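PDB 6MVF: beta-galactosidase/beta-glucuronidase from Faecalibacterium prausnitzii L2-6, which binds flavin mononucleotide and, as a family 2 glycoside hydrolase, probably cleaves beta-glucuronides. Local coordinates for residues Pro389-Trp394 with Pro425-Thr430; Pro187-Asp192 with Val276-Val281. All coordinates share one frame; numbering follows the deposited sequence.

Interaction 1: residues Pro389-Trp394 with Pro425-Thr430; sequences PSILFW and PTRLTT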
loop_
_atom_site.group_PDB
_atom_site.type_symbol
_atom_site.label_atom_id
_atom_site.label_comp_id
_atom_site.label_asym_id
_atom_site.label_seq_id
_atom_site.Cartn_x
_atom_site.Cartn_y
_atom_site.Cartn_z
ATOM N N PRO A 389 -11.718 -26.150 1.125
ATOM C CA PRO A 389 -11.057 -27.391 0.679
ATOM C C PRO A 389 -10.058 -27.928 1.691
ATOM O O PRO A 389 -9.754 -29.130 1.660
ATOM C CB PRO A 389 -10.372 -26.984 -0.634
ATOM C CG PRO A 389 -10.169 -25.503 -0.528
ATOM C CD PRO A 389 -11.342 -24.992 0.285
ATOM N N SER A 390 -9.560 -27.084 2.600
ATOM C CA SER A 390 -8.554 -27.551 3.545
ATOM C C SER A 390 -9.158 -28.512 4.567
ATOM O O SER A 390 -8.443 -29.346 5.126
ATOM C CB SER A 390 -7.878 -26.360 4.247
ATOM O OG SER A 390 -8.783 -25.678 5.119
ATOM N N ILE A 391 -10.455 -28.414 4.831
ATOM C CA ILE A 391 -11.075 -29.267 5.841
ATOM C C ILE A 391 -11.311 -30.646 5.238
ATOM O O ILE A 391 -12.074 -30.794 4.279
ATOM C CB ILE A 391 -12.384 -28.654 6.375
ATOM C CG1 ILE A 391 -12.087 -27.289 7.011
ATOM C CG2 ILE A 391 -13.058 -29.615 7.368
ATOM C CD1 ILE A 391 -13.275 -26.586 7.638
ATOM N N LEU A 392 -10.644 -31.658 5.791
ATOM C CA LEU A 392 -10.822 -33.032 5.329
ATOM C C LEU A 392 -11.538 -33.933 6.334
ATOM O O LEU A 392 -12.201 -34.888 5.926
ATOM C CB LEU A 392 -9.468 -33.655 4.965
ATOM C CG LEU A 392 -8.526 -32.873 4.044
ATOM C CD1 LEU A 392 -7.428 -33.798 3.575
ATOM C CD2 LEU A 392 -9.258 -32.256 2.863
ATOM N N PHE A 393 -11.470 -33.619 7.625
ATOM C CA PHE A 393 -12.036 -34.444 8.674
ATOM C C PHE A 393 -12.869 -33.601 9.635
ATOM O O PHE A 393 -12.434 -32.532 10.076
ATOM C CB PHE A 393 -10.913 -35.150 9.424
ATOM C CG PHE A 393 -9.846 -35.707 8.529
ATOM C CD1 PHE A 393 -9.933 -37.011 8.047
ATOM C CD2 PHE A 393 -8.741 -34.945 8.189
ATOM C CE1 PHE A 393 -8.938 -37.546 7.221
ATOM C CE2 PHE A 393 -7.752 -35.455 7.371
ATOM C CZ PHE A 393 -7.847 -36.770 6.883
ATOM N N TRP A 394 -14.070 -34.075 9.940
ATOM C CA TRP A 394 -14.892 -33.529 11.010
ATOM C C TRP A 394 -14.696 -34.402 12.243
ATOM O O TRP A 394 -14.867 -35.621 12.171
ATOM C CB TRP A 394 -16.381 -33.503 10.635
ATOM C CG TRP A 394 -16.791 -32.746 9.386
ATOM C CD1 TRP A 394 -17.432 -33.264 8.283
ATOM C CD2 TRP A 394 -16.632 -31.341 9.128
ATOM N NE1 TRP A 394 -17.665 -32.279 7.359
ATOM C CE2 TRP A 394 -17.188 -31.086 7.844
ATOM C CE3 TRP A 394 -16.070 -30.278 9.848
ATOM C CZ2 TRP A 394 -17.195 -29.799 7.256
ATOM C CZ3 TRP A 394 -16.073 -28.989 9.267
ATOM C CH2 TRP A 394 -16.637 -28.767 7.977
ATOM N N PRO A 425 -21.548 -35.902 3.045
ATOM C CA PRO A 425 -20.942 -37.219 2.795
ATOM C C PRO A 425 -19.572 -37.151 2.137
ATOM O O PRO A 425 -18.912 -38.191 2.006
ATOM C CB PRO A 425 -21.971 -37.906 1.882
ATOM C CG PRO A 425 -22.739 -36.775 1.238
ATOM C CD PRO A 425 -22.785 -35.682 2.272
ATOM N N THR A 426 -19.119 -35.967 1.736
ATOM C CA THR A 426 -17.843 -35.816 1.055
ATOM C C THR A 426 -16.659 -35.767 2.014
ATOM O O THR A 426 -15.523 -35.611 1.557
ATOM C CB THR A 426 -17.827 -34.532 0.197
ATOM O OG1 THR A 426 -17.558 -33.402 1.033
ATOM C CG2 THR A 426 -19.146 -34.301 -0.527
ATOM N N ARG A 427 -16.874 -35.867 3.319
ATOM C CA ARG A 427 -15.762 -35.806 4.252
ATOM C C ARG A 427 -15.807 -36.970 5.236
ATOM O O ARG A 427 -16.863 -37.546 5.519
ATOM C CB ARG A 427 -15.730 -34.462 5.006
ATOM C CG ARG A 427 -15.312 -33.277 4.126
ATOM C CD ARG A 427 -15.303 -31.982 4.911
ATOM N NE ARG A 427 -14.712 -30.860 4.177
ATOM C CZ ARG A 427 -15.388 -30.029 3.392
ATOM N NH1 ARG A 427 -16.690 -30.195 3.204
ATOM N NH2 ARG A 427 -14.755 -29.030 2.794
ATOM N N LEU A 428 -14.622 -37.306 5.739
ATOM C CA LEU A 428 -14.453 -38.344 6.746
ATOM C C LEU A 428 -14.750 -37.810 8.142
ATOM O O LEU A 428 -14.455 -36.655 8.455
ATOM C CB LEU A 428 -13.026 -38.881 6.682
ATOM C CG LEU A 428 -12.677 -39.470 5.318
ATOM C CD1 LEU A 428 -11.225 -39.845 5.280
ATOM C CD2 LEU A 428 -13.575 -40.676 4.989
ATOM N N THR A 429 -15.330 -38.654 8.990
ATOM C CA THR A 429 -15.488 -38.325 10.401
ATOM C C THR A 429 -14.358 -38.958 11.209
ATOM O O THR A 429 -13.802 -39.994 10.831
ATOM C CB THR A 429 -16.851 -38.777 10.939
ATOM O OG1 THR A 429 -17.013 -40.189 10.745
ATOM C CG2 THR A 429 -17.970 -38.062 10.199
ATOM N N THR A 430 -13.994 -38.294 12.307
ATOM C CA THR A 430 -12.900 -38.723 13.167
ATOM C C THR A 430 -13.329 -38.502 14.607
ATOM O O THR A 430 -14.377 -37.912 14.879
ATOM C CB THR A 430 -11.576 -37.970 12.866
ATOM O OG1 THR A 430 -10.476 -38.600 13.544
ATOM C CG2 THR A 430 -11.638 -36.494 13.314
#
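R427 stretches its side chain across the start of strand 391-398 and crosses the indole of W394 at a slant, the guanidinium and ring planes 53° apart. Its CD lies 3.4 Å from W394 NE1, and the chain, extended from CG to NE, carries NE on to the backbone of I391. There NE donates a nearly straight bond to I391 O (2.6 Å, 167°); the oxygen lies close to the guanidinium plane, while the donor sits well above the carbonyl plane. I391 CG2 rests over one face of the W394 ring and 3.8 Å from R427 NE. W394 NE1 itself bonds to D424, which also forms a salt bridge with R427 NH1; NH1 also bonds to Y386 O, and the guanidinium makes a cation-pi contact with Y386 of the FMN pocket. Strands 391-398 and 428-433 are parallel neighbours in the TIM barrel, joined through helix 407-423 as a beta-alpha-beta unit. W394 N donates to L428 O (3.0 Å) and T430 N to W394 O (2.8 Å); the bond from L428 N to L392 O is weak. F393 and L428 project together on the face that V281 and, for F393, W528 also meet, F393 CE1 3.8 Å from L428 CD1, whereas W394 turns to helix 368-385. Were R427 an alanine, I391 O would probably lose this donor, D424 this salt-bridge partner and the indole its aliphatic neighbour.

Interaction 2: residues Pro187-Asp192 with Val276-Val281; sequences PKPTAD and VRSYTV
V276 meets the end of strand 183-189 with both of its methyl groups. CG1, anti to the backbone N (chi1 -166°), reaches the peptide between K188 and P189, 3.7 Å from P189 N and 3.9 Å from P189 CD; the proline ring and the valine pass alongside, pointing opposite ways. The second methyl, CG2, comes within 4.2 Å of P187 CB. At R277 the link passes through water: water 1 lies 2.8 Å from P187 O, to which it probably donates, and accepts from R277 N (3.1 Å), bridging two backbones that share no direct hydrogen bond. R277 sets out away from 187-192, but its chain bends back; its NE bonds to P389 O, just ahead of barrel strand 391-398, and Y279 CE1 lies over one face of its guanidinium. S278 makes the last touch, its OG 3.8 Å from P189 CG, while its backbone N is held by the side chain of N290. From Y279 onward the chain forms strand 279-282, which pairs with strand 286-289 and draws away from the prolines. V276 thus packs against strand 183-189 and its neighbour 195-204 at the end of the beta-sandwich, where the chain leaves for the TIM barrel, a domain order characteristic of glycoside hydrolase family 2.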
loop_
_atom_site.group_PDB
_atom_site.type_symbol
_atom_site.label_atom_id
_atom_site.label_comp_id
_atom_site.label_asym_id
_atom_site.label_seq_id
_atom_site.Cartn_x
_atom_site.Cartn_y
_atom_site.Cartn_z
ATOM N N PRO A 187 -16.773 -29.718 -5.131
ATOM C CA PRO A 187 -15.913 -29.963 -6.294
ATOM C C PRO A 187 -15.394 -31.391 -6.316
ATOM O O PRO A 187 -14.965 -31.932 -5.299
ATOM C CB PRO A 187 -14.755 -28.968 -6.087
ATOM C CG PRO A 187 -15.187 -28.057 -4.916
ATOM C CD PRO A 187 -16.095 -28.904 -4.106
ATOM N N LYS A 188 -15.410 -32.009 -7.497
ATOM C CA LYS A 188 -14.836 -33.353 -7.617
ATOM C C LYS A 188 -14.043 -33.503 -8.910
ATOM O O LYS A 188 -14.491 -33.057 -9.981
ATOM C CB LYS A 188 -15.904 -34.459 -7.558
ATOM C CG LYS A 188 -16.574 -34.601 -6.206
ATOM C CD LYS A 188 -17.696 -35.621 -6.252
ATOM C CE LYS A 188 -18.399 -35.762 -4.901
ATOM N NZ LYS A 188 -17.560 -36.470 -3.902
ATOM N N PRO A 189 -12.871 -34.135 -8.839
ATOM C CA PRO A 189 -12.111 -34.415 -10.063
ATOM C C PRO A 189 -12.828 -35.440 -10.923
ATOM O O PRO A 189 -13.585 -36.281 -10.438
ATOM C CB PRO A 189 -10.780 -34.959 -9.535
ATOM C CG PRO A 189 -11.125 -35.525 -8.182
ATOM C CD PRO A 189 -12.177 -34.603 -7.625
ATOM N N THR A 190 -12.607 -35.344 -12.223
ATOM C CA THR A 190 -13.211 -36.242 -13.192
ATOM C C THR A 190 -12.111 -37.044 -13.875
ATOM O O THR A 190 -10.957 -36.613 -13.953
ATOM C CB THR A 190 -14.024 -35.466 -14.239
ATOM O OG1 THR A 190 -13.125 -34.761 -15.117
ATOM C CG2 THR A 190 -14.958 -34.458 -13.558
ATOM N N ALA A 191 -12.480 -38.219 -14.384
ATOM C CA ALA A 191 -11.481 -39.071 -15.021
ATOM C C ALA A 191 -10.750 -38.338 -16.142
ATOM O O ALA A 191 -9.526 -38.447 -16.256
ATOM C CB ALA A 191 -12.131 -40.349 -15.543
ATOM N N ASP A 192 -11.473 -37.560 -16.966
ATOM C CA ASP A 192 -10.837 -36.929 -18.126
ATOM C C ASP A 192 -9.899 -35.768 -17.770
ATOM O O ASP A 192 -9.348 -35.158 -18.692
ATOM C CB ASP A 192 -11.892 -36.457 -19.140
ATOM C CG ASP A 192 -12.813 -35.347 -18.600
ATOM O OD1 ASP A 192 -12.469 -34.664 -17.595
ATOM O OD2 ASP A 192 -13.906 -35.157 -19.200
ATOM N N VAL A 276 -10.233 -28.445 -5.567
ATOM C CA VAL A 276 -10.559 -29.746 -6.137
ATOM C C VAL A 276 -9.567 -30.771 -5.585
ATOM O O VAL A 276 -8.374 -30.729 -5.903
ATOM C CB VAL A 276 -10.515 -29.707 -7.673
ATOM C CG1 VAL A 276 -11.187 -30.933 -8.253
ATOM C CG2 VAL A 276 -11.150 -28.416 -8.191
ATOM N N ARG A 277 -10.048 -31.704 -4.767
ATOM C CA ARG A 277 -9.204 -32.800 -4.315
ATOM C C ARG A 277 -10.083 -33.974 -3.947
ATOM O O ARG A 277 -11.228 -33.800 -3.537
ATOM C CB ARG A 277 -8.324 -32.428 -3.111
ATOM C CG ARG A 277 -9.032 -32.374 -1.778
ATOM C CD ARG A 277 -9.728 -31.061 -1.608
ATOM N NE ARG A 277 -10.493 -30.972 -0.372
ATOM C CZ ARG A 277 -11.692 -31.519 -0.208
ATOM N NH1 ARG A 277 -12.228 -32.223 -1.209
ATOM N NH2 ARG A 277 -12.341 -31.380 0.954
ATOM N N SER A 278 -9.526 -35.166 -4.098
ATOM C CA SER A 278 -10.066 -36.376 -3.505
ATOM C C SER A 278 -8.999 -36.963 -2.594
ATOM O O SER A 278 -7.817 -36.620 -2.696
ATOM C CB SER A 278 -10.487 -37.392 -4.571
ATOM O OG SER A 278 -9.421 -37.659 -5.476
ATOM N N TYR A 279 -9.423 -37.842 -1.690
ATOM C CA TYR A 279 -8.506 -38.348 -0.683
ATOM C C TYR A 279 -9.083 -39.611 -0.057
ATOM O O TYR A 279 -10.298 -39.811 -0.015
ATOM C CB TYR A 279 -8.191 -37.291 0.397
ATOM C CG TYR A 279 -9.388 -36.777 1.180
ATOM C CD1 TYR A 279 -10.163 -35.729 0.701
ATOM C CD2 TYR A 279 -9.725 -37.322 2.416
ATOM C CE1 TYR A 279 -11.256 -35.247 1.408
ATOM C CE2 TYR A 279 -10.822 -36.844 3.138
ATOM C CZ TYR A 279 -11.582 -35.799 2.621
ATOM O OH TYR A 279 -12.662 -35.303 3.322
ATOM N N THR A 280 -8.185 -40.462 0.431
ATOM C CA THR A 280 -8.554 -41.734 1.019
ATOM C C THR A 280 -7.693 -41.958 2.250
ATOM O O THR A 280 -6.553 -41.484 2.323
ATOM C CB THR A 280 -8.380 -42.886 0.010
ATOM O OG1 THR A 280 -7.081 -42.798 -0.592
ATOM C CG2 THR A 280 -9.427 -42.800 -1.102
ATOM N N VAL A 281 -8.265 -42.647 3.236
ATOM C CA VAL A 281 -7.511 -43.210 4.350
ATOM C C VAL A 281 -7.820 -44.696 4.415
ATOM O O VAL A 281 -8.993 -45.083 4.465
ATOM C CB VAL A 281 -7.845 -42.543 5.696
ATOM C CG1 VAL A 281 -6.971 -43.134 6.777
ATOM C CG2 VAL A 281 -7.670 -41.032 5.631
HETATM O O HOH W 1 -12.886 -30.937 -3.723
#

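How the interactions relate
From the N terminus, the chain first lays down 187-192 at the end of a strand in the beta domain, runs through some eighty residues rich in strand and without helix, and returns at 276-281 to close interaction 2. Interaction 1 opens more than a hundred residues later at 389-394 and closes at 425-430 after a single helical excursion, so the two loops follow in series, neither nested nor crossed. Their centres lie about 13 Å apart, and they touch directly: Y279 OH approaches L392 O, probably as a weak hydrogen bond, and packs against R427 CA. Segment 276-281 thus ties the beta domain to the N-terminal end of the TIM barrel, where strands 391-398 and 428-433 begin.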